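Local coordinates for glucose-binding protein (Thermus thermophilus HB27, PDB 2B3F) that binds galactose or glucose and probably serves as the sugar-capturing component of a binding-protein-dependent transport system, at residues A[304-309]-A[314-319]; A[21-26]-A[296-301]; A[203-208]-A[361-366]. One frame throughout, in Å; residues are numbered along the deposited sequence.

Contact 1 (A[304-309]-A[314-319]); sequences GQDTSN and SIAARL. Unlike the reference sequence in segment 304-309: Ser308 (reference Phe).
Ser314 meets Asn309 where the chain, having left helix 302-312, doubles back along that same helix in this periplasmic solute-binding protein. Polar side chains of the helix bind the returning loop. Ser314 OG donates to Asn309 OD1 at 2.7 Å, reaching the carbonyl oxygen from a position tilted 28° out of its plane. A chi1 of 40° puts OG between the backbone N and the carbonyl carbon of Ser314, within bonding distance of Asn309 OD1. The amide of Asn309 is further fixed through ND2, which bonds Val116 O and, weakly, Gln305 O. CB of Ile315 points away from the helix and the side chain packs on Ala333, Met334 and Trp337 of helix 328-339, so its share in the contact is backbone: Ile315 O lies 3.7 Å from Asn309 CG. At Ala316 the chain comes close again, CA being 3.6 Å from Asn309 ND2, while the methyl CB sits 3.5 Å from Gln305 OE1 and merely lies beside Asp306 OD1, which is hydrogen-bonded to Ser321 OG and Tyr326 OH. Gln305 OE1 then accepts from two successive backbone N-H groups. The bond from Ala317 N is weak and bent; that from Arg318 N is much straighter, at 161°. Gln305 NE2 is taken by Val299 O, which leaves the amide held at both ends and little able to flip. The Arg318 chain crosses this amide at about a right angle on its way to a salt bridge with Asp320, and its CG rests 3.8 Å from Gln305 CD.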
loop_
_atom_site.group_PDB
_atom_site.type_symbol
_atom_site.label_atom_id
_atom_site.label_comp_id
_atom_site.label_asym_id
_atom_site.label_seq_id
_atom_site.Cartn_x
_atom_site.Cartn_y
_atom_site.Cartn_z
ATOM N N GLY A 304 -3.497 19.776 -5.956
ATOM C CA GLY A 304 -2.870 19.026 -4.851
ATOM C C GLY A 304 -2.276 17.706 -5.325
ATOM O O GLY A 304 -1.094 17.445 -5.136
ATOM N N GLN A 305 -3.091 16.888 -5.978
ATOM C CA GLN A 305 -2.692 15.537 -6.362
ATOM C C GLN A 305 -1.584 15.487 -7.408
ATOM O O GLN A 305 -0.730 14.579 -7.384
ATOM C CB GLN A 305 -3.919 14.703 -6.819
ATOM C CG GLN A 305 -4.943 14.521 -5.698
ATOM C CD GLN A 305 -5.958 13.407 -5.938
ATOM O OE1 GLN A 305 -5.829 12.623 -6.884
ATOM N NE2 GLN A 305 -6.964 13.340 -5.071
ATOM N N ASP A 306 -1.579 16.438 -8.348
ATOM C CA ASP A 306 -0.526 16.459 -9.353
ATOM C C ASP A 306 0.752 17.181 -8.897
ATOM O O ASP A 306 1.752 17.153 -9.598
ATOM C CB ASP A 306 -1.058 17.051 -10.662
ATOM C CG ASP A 306 -1.889 16.058 -11.465
ATOM O OD1 ASP A 306 -1.977 14.843 -11.092
ATOM O OD2 ASP A 306 -2.438 16.517 -12.512
ATOM N N THR A 307 0.686 17.844 -7.748
ATOM C CA THR A 307 1.879 18.342 -7.046
ATOM C C THR A 307 2.550 17.239 -6.213
ATOM O O THR A 307 3.770 17.027 -6.304
ATOM C CB THR A 307 1.507 19.521 -6.150
ATOM O OG1 THR A 307 0.968 20.587 -6.959
ATOM C CG2 THR A 307 2.712 20.039 -5.380
ATOM N N SER A 308 1.758 16.529 -5.415
ATOM C CA SER A 308 2.311 15.543 -4.466
ATOM C C SER A 308 2.657 14.198 -5.078
ATOM O O SER A 308 3.718 13.624 -4.780
ATOM C CB SER A 308 1.360 15.361 -3.289
ATOM O OG SER A 308 0.073 14.974 -3.727
ATOM N N ASN A 309 1.784 13.646 -5.915
ATOM C CA ASN A 309 1.976 12.268 -6.354
ATOM C C ASN A 309 3.219 12.000 -7.179
ATOM O O ASN A 309 3.841 10.965 -7.015
ATOM C CB ASN A 309 0.702 11.679 -6.977
ATOM C CG ASN A 309 -0.358 11.427 -5.934
ATOM O OD1 ASN A 309 -0.118 10.696 -4.970
ATOM N ND2 ASN A 309 -1.524 12.053 -6.084
ATOM N N SER A 314 3.150 7.120 -6.247
ATOM C CA SER A 314 1.754 6.795 -6.523
ATOM C C SER A 314 1.297 7.626 -7.716
ATOM O O SER A 314 1.970 8.564 -8.130
ATOM C CB SER A 314 0.869 7.150 -5.328
ATOM O OG SER A 314 1.240 8.373 -4.717
ATOM N N ILE A 315 0.123 7.274 -8.219
ATOM C CA ILE A 315 -0.563 8.088 -9.217
ATOM C C ILE A 315 -1.732 8.807 -8.526
ATOM O O ILE A 315 -2.116 8.481 -7.402
ATOM C CB ILE A 315 -1.020 7.224 -10.426
ATOM C CG1 ILE A 315 -2.104 6.223 -10.010
ATOM C CG2 ILE A 315 0.191 6.545 -11.068
ATOM C CD1 ILE A 315 -2.610 5.277 -11.094
ATOM N N ALA A 316 -2.300 9.812 -9.213
ATOM C CA ALA A 316 -3.438 10.514 -8.670
ATOM C C ALA A 316 -4.673 9.606 -8.665
ATOM O O ALA A 316 -4.819 8.747 -9.531
ATOM C CB ALA A 316 -3.721 11.769 -9.502
ATOM N N ALA A 317 -5.541 9.822 -7.692
ATOM C CA ALA A 317 -6.873 9.188 -7.672
ATOM C C ALA A 317 -7.831 9.896 -8.658
ATOM O O ALA A 317 -8.717 9.262 -9.223
ATOM C CB ALA A 317 -7.458 9.210 -6.289
ATOM N N ARG A 318 -7.647 11.197 -8.844
ATOM C CA ARG A 318 -8.523 11.974 -9.747
ATOM C C ARG A 318 -8.380 11.517 -11.176
ATOM O O ARG A 318 -7.262 11.403 -11.690
ATOM C CB ARG A 318 -8.204 13.460 -9.677
ATOM C CG ARG A 318 -8.737 14.133 -8.443
ATOM C CD ARG A 318 -8.510 15.610 -8.540
ATOM N NE ARG A 318 -9.363 16.188 -9.586
ATOM C CZ ARG A 318 -10.533 16.766 -9.373
ATOM N NH1 ARG A 318 -11.026 16.932 -8.158
ATOM N NH2 ARG A 318 -11.199 17.236 -10.416
ATOM N N LEU A 319 -9.524 11.325 -11.852
ATOM C CA LEU A 319 -9.533 10.934 -13.259
ATOM C C LEU A 319 -8.896 11.981 -14.201
ATOM O O LEU A 319 -8.402 11.619 -15.266
ATOM C CB LEU A 319 -10.972 10.638 -13.721
ATOM C CG LEU A 319 -11.697 9.440 -13.106
ATOM C CD1 LEU A 319 -13.212 9.517 -13.312
ATOM C CD2 LEU A 319 -11.160 8.166 -13.684
#

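Contact 2 (A[21-26]-A[296-301]); sequences IRLYKQ and LRLVGS
The ring of Tyr24 receives Leu298 at its edge and not over a face: the methyl CD2 lies near the ring plane, 4.1 Å from Tyr24 CD1. That methyl is closer still to the root of the side chain, 3.7 Å from Tyr24 CB, and it also approaches the backbone, at 3.9 Å from Tyr24 N. The ring of Tyr28 meets that of Tyr24 as well, their planes about 50° apart. The other branch of Leu298 serves a second partner, its CD1 lying 3.7 Å from Leu23 CD2. One leucine fork therefore spans two successive residues of helix 15-27, and the contact is wholly apolar. A chi1 of 171° sets Leu298 CG opposite its own backbone N and projects the fork from helix 289-299, while the CA of Leu298 stays 7.3 Å from the CA of Tyr24. Just beyond that helix, Ser301 OG donates to Leu298 O at 2.6 Å, and the same oxygen accepts from Ser301 N. Ser301 is the N-cap of the following helix, its OG receiving Gly304 N. Tyr24 OH bonds Asn291 O, a second tie between the helices. Helix 15-27 is the connection of a beta-alpha-beta crossover between the parallel strands 2-7 and 32-37; Tyr24 packs on Leu3 and Val33 of these strands, whereas Leu296 of helix 289-299 rests on Leu87 of helix 85-91.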
loop_
_atom_site.group_PDB
_atom_site.type_symbol
_atom_site.label_atom_id
_atom_site.label_comp_id
_atom_site.label_asym_id
_atom_site.label_seq_id
_atom_site.Cartn_x
_atom_site.Cartn_y
_atom_site.Cartn_z
ATOM N N ILE A 21 1.738 20.391 2.127
ATOM C CA ILE A 21 1.662 21.308 3.244
ATOM C C ILE A 21 2.098 22.718 2.809
ATOM O O ILE A 21 1.485 23.696 3.214
ATOM C CB ILE A 21 2.492 20.801 4.446
ATOM C CG1 ILE A 21 1.782 19.580 5.048
ATOM C CG2 ILE A 21 2.657 21.903 5.512
ATOM C CD1 ILE A 21 2.522 18.876 6.152
ATOM N N ARG A 22 3.127 22.801 1.977
ATOM C CA ARG A 22 3.595 24.096 1.462
ATOM C C ARG A 22 2.504 24.765 0.630
ATOM O O ARG A 22 2.261 25.960 0.781
ATOM C CB ARG A 22 4.871 23.946 0.637
ATOM C CG ARG A 22 6.106 23.752 1.508
ATOM C CD ARG A 22 7.399 23.982 0.739
ATOM N NE ARG A 22 7.603 22.977 -0.297
ATOM C CZ ARG A 22 8.042 21.735 -0.071
ATOM N NH1 ARG A 22 8.325 21.312 1.158
ATOM N NH2 ARG A 22 8.189 20.914 -1.088
ATOM N N LEU A 23 1.856 23.982 -0.231
ATOM C CA LEU A 23 0.696 24.446 -0.988
ATOM C C LEU A 23 -0.421 24.948 -0.072
ATOM O O LEU A 23 -1.018 26.004 -0.304
ATOM C CB LEU A 23 0.160 23.317 -1.847
ATOM C CG LEU A 23 -0.293 23.667 -3.246
ATOM C CD1 LEU A 23 0.911 24.073 -4.099
ATOM C CD2 LEU A 23 -0.968 22.476 -3.857
ATOM N N TYR A 24 -0.718 24.191 0.972
ATOM C CA TYR A 24 -1.757 24.583 1.923
ATOM C C TYR A 24 -1.427 25.927 2.602
ATOM O O TYR A 24 -2.296 26.801 2.727
ATOM C CB TYR A 24 -1.948 23.486 2.985
ATOM C CG TYR A 24 -3.082 23.742 3.952
ATOM C CD1 TYR A 24 -4.373 23.304 3.675
ATOM C CD2 TYR A 24 -2.875 24.443 5.137
ATOM C CE1 TYR A 24 -5.429 23.538 4.566
ATOM C CE2 TYR A 24 -3.935 24.676 6.037
ATOM C CZ TYR A 24 -5.206 24.236 5.739
ATOM O OH TYR A 24 -6.230 24.460 6.639
ATOM N N LYS A 25 -0.173 26.076 3.037
ATOM C CA LYS A 25 0.269 27.299 3.716
ATOM C C LYS A 25 0.254 28.537 2.799
ATOM O O LYS A 25 0.003 29.655 3.268
ATOM C CB LYS A 25 1.657 27.112 4.313
ATOM C CG LYS A 25 1.718 26.131 5.456
ATOM C CD LYS A 25 3.169 25.909 5.855
ATOM C CE LYS A 25 3.297 25.038 7.078
ATOM N NZ LYS A 25 4.733 24.858 7.519
ATOM N N GLN A 26 0.509 28.345 1.512
ATOM C CA GLN A 26 0.338 29.441 0.540
ATOM C C GLN A 26 -1.114 29.925 0.520
ATOM O O GLN A 26 -1.389 31.138 0.501
ATOM C CB GLN A 26 0.694 28.986 -0.875
ATOM C CG GLN A 26 2.170 28.835 -1.137
ATOM C CD GLN A 26 2.472 28.614 -2.611
ATOM O OE1 GLN A 26 2.346 29.543 -3.434
ATOM N NE2 GLN A 26 2.872 27.383 -2.962
ATOM N N LEU A 296 -8.968 18.795 3.206
ATOM C CA LEU A 296 -9.661 17.803 2.359
ATOM C C LEU A 296 -9.905 18.327 0.941
ATOM O O LEU A 296 -9.721 17.611 -0.055
ATOM C CB LEU A 296 -10.985 17.367 3.002
ATOM C CG LEU A 296 -10.905 16.734 4.391
ATOM C CD1 LEU A 296 -12.273 16.282 4.850
ATOM C CD2 LEU A 296 -9.895 15.564 4.402
ATOM N N ARG A 297 -10.313 19.596 0.841
ATOM C CA ARG A 297 -10.558 20.193 -0.467
ATOM C C ARG A 297 -9.285 20.247 -1.293
ATOM O O ARG A 297 -9.308 20.024 -2.504
ATOM C CB ARG A 297 -11.175 21.590 -0.314
ATOM C CG ARG A 297 -12.560 21.564 0.332
ATOM C CD ARG A 297 -13.113 22.965 0.568
ATOM N NE ARG A 297 -13.055 23.714 -0.687
ATOM C CZ ARG A 297 -12.511 24.918 -0.850
ATOM N NH1 ARG A 297 -11.998 25.593 0.178
ATOM N NH2 ARG A 297 -12.518 25.474 -2.063
ATOM N N LEU A 298 -8.159 20.507 -0.628
ATOM C CA LEU A 298 -6.869 20.497 -1.296
ATOM C C LEU A 298 -6.434 19.099 -1.743
ATOM O O LEU A 298 -6.043 18.888 -2.885
ATOM C CB LEU A 298 -5.790 21.119 -0.397
ATOM C CG LEU A 298 -4.352 20.980 -0.904
ATOM C CD1 LEU A 298 -4.162 21.663 -2.220
ATOM C CD2 LEU A 298 -3.365 21.524 0.127
ATOM N N VAL A 299 -6.479 18.136 -0.829
ATOM C CA VAL A 299 -6.000 16.786 -1.186
ATOM C C VAL A 299 -6.910 16.117 -2.219
ATOM O O VAL A 299 -6.465 15.254 -2.953
ATOM C CB VAL A 299 -5.760 15.860 0.058
ATOM C CG1 VAL A 299 -4.832 16.540 1.076
ATOM C CG2 VAL A 299 -7.017 15.461 0.685
ATOM N N GLY A 300 -8.168 16.546 -2.295
ATOM C CA GLY A 300 -9.095 16.078 -3.334
ATOM C C GLY A 300 -9.012 16.782 -4.692
ATOM O O GLY A 300 -9.708 16.391 -5.637
ATOM N N SER A 301 -8.153 17.786 -4.802
ATOM C CA SER A 301 -8.043 18.619 -6.013
ATOM C C SER A 301 -6.959 18.157 -6.966
ATOM O O SER A 301 -5.973 17.514 -6.569
ATOM C CB SER A 301 -7.758 20.071 -5.593
ATOM O OG SER A 301 -6.432 20.243 -5.103
#

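Contact 3 (A[203-208]-A[361-366]); sequences RAWEVF and GTVMEI
Met364 and Phe208 approach from opposite directions and make a Met-aromatic contact between helices 199-212 and 354-370. The sulfur SD of Met364 is 3.5 Å from Phe208 CE2 and 4.6 Å from the ring centroid, on a line 70° off the ring normal, so the approach is oblique. The Met364 side chain does not set out toward the partner helix; bends at chi2 and chi3, both near 60°, bring the thioether round to it. Its terminal methyl CE then reaches both rings, lying 3.7 Å from Phe208 CE2 and 3.8 Å from Trp205 CZ3. The indole of Trp205 offers the far corner of its six-membered ring, crossing Met364 obliquely and Val363 at about a right angle, with CH2 3.7 Å from Val363 CG1. The axes of the segments 203-208 and 361-366 come no nearer than 13.2 Å and cross at -57°, a separation that the long side chains bridge. With an alanine in place of Trp205, Val363 CG1 and Met364 CE would probably lose the indole they pack against, leaving Met364 CE with Phe208 alone of the two rings and opening a gap beside Val363. Other helices close the core: Trp173 of helix 166-190 meets both the Trp205 and Phe208 rings, the latter edge-to-face. From the same helix 354-370, Phe367 also meets Trp205, and helix 373-387 covers the cluster through Ala376 against Trp205 and Ala379 against Val363.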
loop_
_atom_site.group_PDB
_atom_site.type_symbol
_atom_site.label_atom_id
_atom_site.label_comp_id
_atom_site.label_asym_id
_atom_site.label_seq_id
_atom_site.Cartn_x
_atom_site.Cartn_y
_atom_site.Cartn_z
ATOM N N ARG A 203 -1.946 -23.589 -1.126
ATOM C CA ARG A 203 -0.867 -23.504 -2.105
ATOM C C ARG A 203 -0.126 -22.140 -2.133
ATOM O O ARG A 203 1.068 -22.072 -2.450
ATOM C CB ARG A 203 -1.404 -23.832 -3.509
ATOM C CG ARG A 203 -0.295 -24.006 -4.516
ATOM C CD ARG A 203 -0.750 -24.455 -5.900
ATOM N NE ARG A 203 0.260 -23.984 -6.850
ATOM C CZ ARG A 203 0.060 -23.103 -7.835
ATOM N NH1 ARG A 203 -1.149 -22.601 -8.106
ATOM N NH2 ARG A 203 1.098 -22.739 -8.584
ATOM N N ALA A 204 -0.834 -21.054 -1.810
ATOM C CA ALA A 204 -0.204 -19.749 -1.744
ATOM C C ALA A 204 0.978 -19.796 -0.784
ATOM O O ALA A 204 2.030 -19.237 -1.054
ATOM C CB ALA A 204 -1.226 -18.695 -1.309
ATOM N N TRP A 205 0.796 -20.475 0.342
ATOM C CA TRP A 205 1.850 -20.573 1.341
ATOM C C TRP A 205 3.001 -21.483 0.898
ATOM O O TRP A 205 4.153 -21.220 1.240
ATOM C CB TRP A 205 1.283 -21.052 2.675
ATOM C CG TRP A 205 0.303 -20.101 3.308
ATOM C CD1 TRP A 205 -1.060 -20.175 3.277
ATOM C CD2 TRP A 205 0.620 -18.966 4.119
ATOM N NE1 TRP A 205 -1.611 -19.143 3.990
ATOM C CE2 TRP A 205 -0.607 -18.383 4.522
ATOM C CE3 TRP A 205 1.810 -18.382 4.533
ATOM C CZ2 TRP A 205 -0.667 -17.243 5.314
ATOM C CZ3 TRP A 205 1.755 -17.240 5.314
ATOM C CH2 TRP A 205 0.518 -16.682 5.700
ATOM N N GLU A 206 2.692 -22.537 0.138
ATOM C CA GLU A 206 3.729 -23.410 -0.441
ATOM C C GLU A 206 4.642 -22.633 -1.370
ATOM O O GLU A 206 5.876 -22.707 -1.253
ATOM C CB GLU A 206 3.098 -24.566 -1.236
ATOM C CG GLU A 206 4.033 -25.733 -1.634
ATOM C CD GLU A 206 5.024 -25.498 -2.823
ATOM O OE1 GLU A 206 4.675 -24.845 -3.854
ATOM O OE2 GLU A 206 6.172 -26.032 -2.721
ATOM N N VAL A 207 4.043 -21.895 -2.304
ATOM C CA VAL A 207 4.835 -21.115 -3.229
ATOM C C VAL A 207 5.593 -20.041 -2.437
ATOM O O VAL A 207 6.770 -19.830 -2.642
ATOM C CB VAL A 207 3.985 -20.491 -4.349
ATOM C CG1 VAL A 207 4.855 -19.602 -5.250
ATOM C CG2 VAL A 207 3.270 -21.594 -5.157
ATOM N N PHE A 208 4.908 -19.379 -1.509
ATOM C CA PHE A 208 5.533 -18.330 -0.677
ATOM C C PHE A 208 6.800 -18.821 0.052
ATOM O O PHE A 208 7.831 -18.147 0.060
ATOM C CB PHE A 208 4.495 -17.797 0.320
ATOM C CG PHE A 208 5.010 -16.722 1.227
ATOM C CD1 PHE A 208 5.392 -15.496 0.718
ATOM C CD2 PHE A 208 5.073 -16.921 2.596
ATOM C CE1 PHE A 208 5.864 -14.501 1.558
ATOM C CE2 PHE A 208 5.537 -15.932 3.437
ATOM C CZ PHE A 208 5.938 -14.717 2.920
ATOM N N GLY A 361 -0.095 -10.488 10.844
ATOM C CA GLY A 361 1.343 -10.481 11.130
ATOM C C GLY A 361 1.759 -11.652 12.014
ATOM O O GLY A 361 2.859 -12.196 11.864
ATOM N N THR A 362 0.866 -12.028 12.926
ATOM C CA THR A 362 1.038 -13.214 13.784
ATOM C C THR A 362 1.031 -14.498 12.979
ATOM O O THR A 362 1.859 -15.403 13.165
ATOM C CB THR A 362 -0.086 -13.275 14.840
ATOM O OG1 THR A 362 -0.036 -12.090 15.630
ATOM C CG2 THR A 362 0.065 -14.496 15.765
ATOM N N VAL A 363 0.082 -14.594 12.060
ATOM C CA VAL A 363 0.074 -15.686 11.110
ATOM C C VAL A 363 1.405 -15.778 10.373
ATOM O O VAL A 363 1.981 -16.861 10.224
ATOM C CB VAL A 363 -1.080 -15.553 10.084
ATOM C CG1 VAL A 363 -1.020 -16.670 9.057
ATOM C CG2 VAL A 363 -2.406 -15.555 10.802
ATOM N N MET A 364 1.901 -14.642 9.901
ATOM C CA MET A 364 3.141 -14.632 9.175
ATOM C C MET A 364 4.299 -15.090 10.069
ATOM O O MET A 364 5.111 -15.895 9.635
ATOM C CB MET A 364 3.398 -13.239 8.571
ATOM C CG MET A 364 4.684 -13.142 7.779
ATOM S SD MET A 364 4.753 -14.292 6.387
ATOM C CE MET A 364 3.307 -13.748 5.427
ATOM N N GLU A 365 4.353 -14.617 11.311
ATOM C CA GLU A 365 5.360 -15.124 12.286
ATOM C C GLU A 365 5.353 -16.647 12.379
ATOM O O GLU A 365 6.414 -17.292 12.318
ATOM C CB GLU A 365 5.143 -14.542 13.669
ATOM C CG GLU A 365 5.543 -13.093 13.768
ATOM C CD GLU A 365 5.385 -12.513 15.164
ATOM O OE1 GLU A 365 4.476 -12.955 15.915
ATOM O OE2 GLU A 365 6.173 -11.592 15.509
ATOM N N ILE A 366 4.167 -17.235 12.506
ATOM C CA ILE A 366 4.077 -18.692 12.639
ATOM C C ILE A 366 4.409 -19.438 11.339
ATOM O O ILE A 366 4.860 -20.602 11.377
ATOM C CB ILE A 366 2.756 -19.162 13.331
ATOM C CG1 ILE A 366 1.516 -18.862 12.502
ATOM C CG2 ILE A 366 2.636 -18.470 14.664
ATOM C CD1 ILE A 366 1.135 -19.917 11.525
#

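Overall arrangement
Contacts 1 and 2 form one continuous region, their centres 12 Å apart, and stand in series along the chain, contact 2 closing before contact 1 opens. A probable hydrogen bond of 2.9 Å from Arg318 NH1 to Gly300 O joins them, with Gln305 to Val299 as a second joint. Contact 1 lies nearer the sugar, the side chain of Ser314 being about 7 Å from the bound galactose and about 3 Å from that of Lys312, a galactose-binding residue; in contact 2, Leu298 is about 11 Å, side chain to side chain, from Trp9, which also binds galactose. Contact 3, whose loop encloses contact 1, sits across the chain's centre, 34 Å and 40 Å from contacts 1 and 2 between centres.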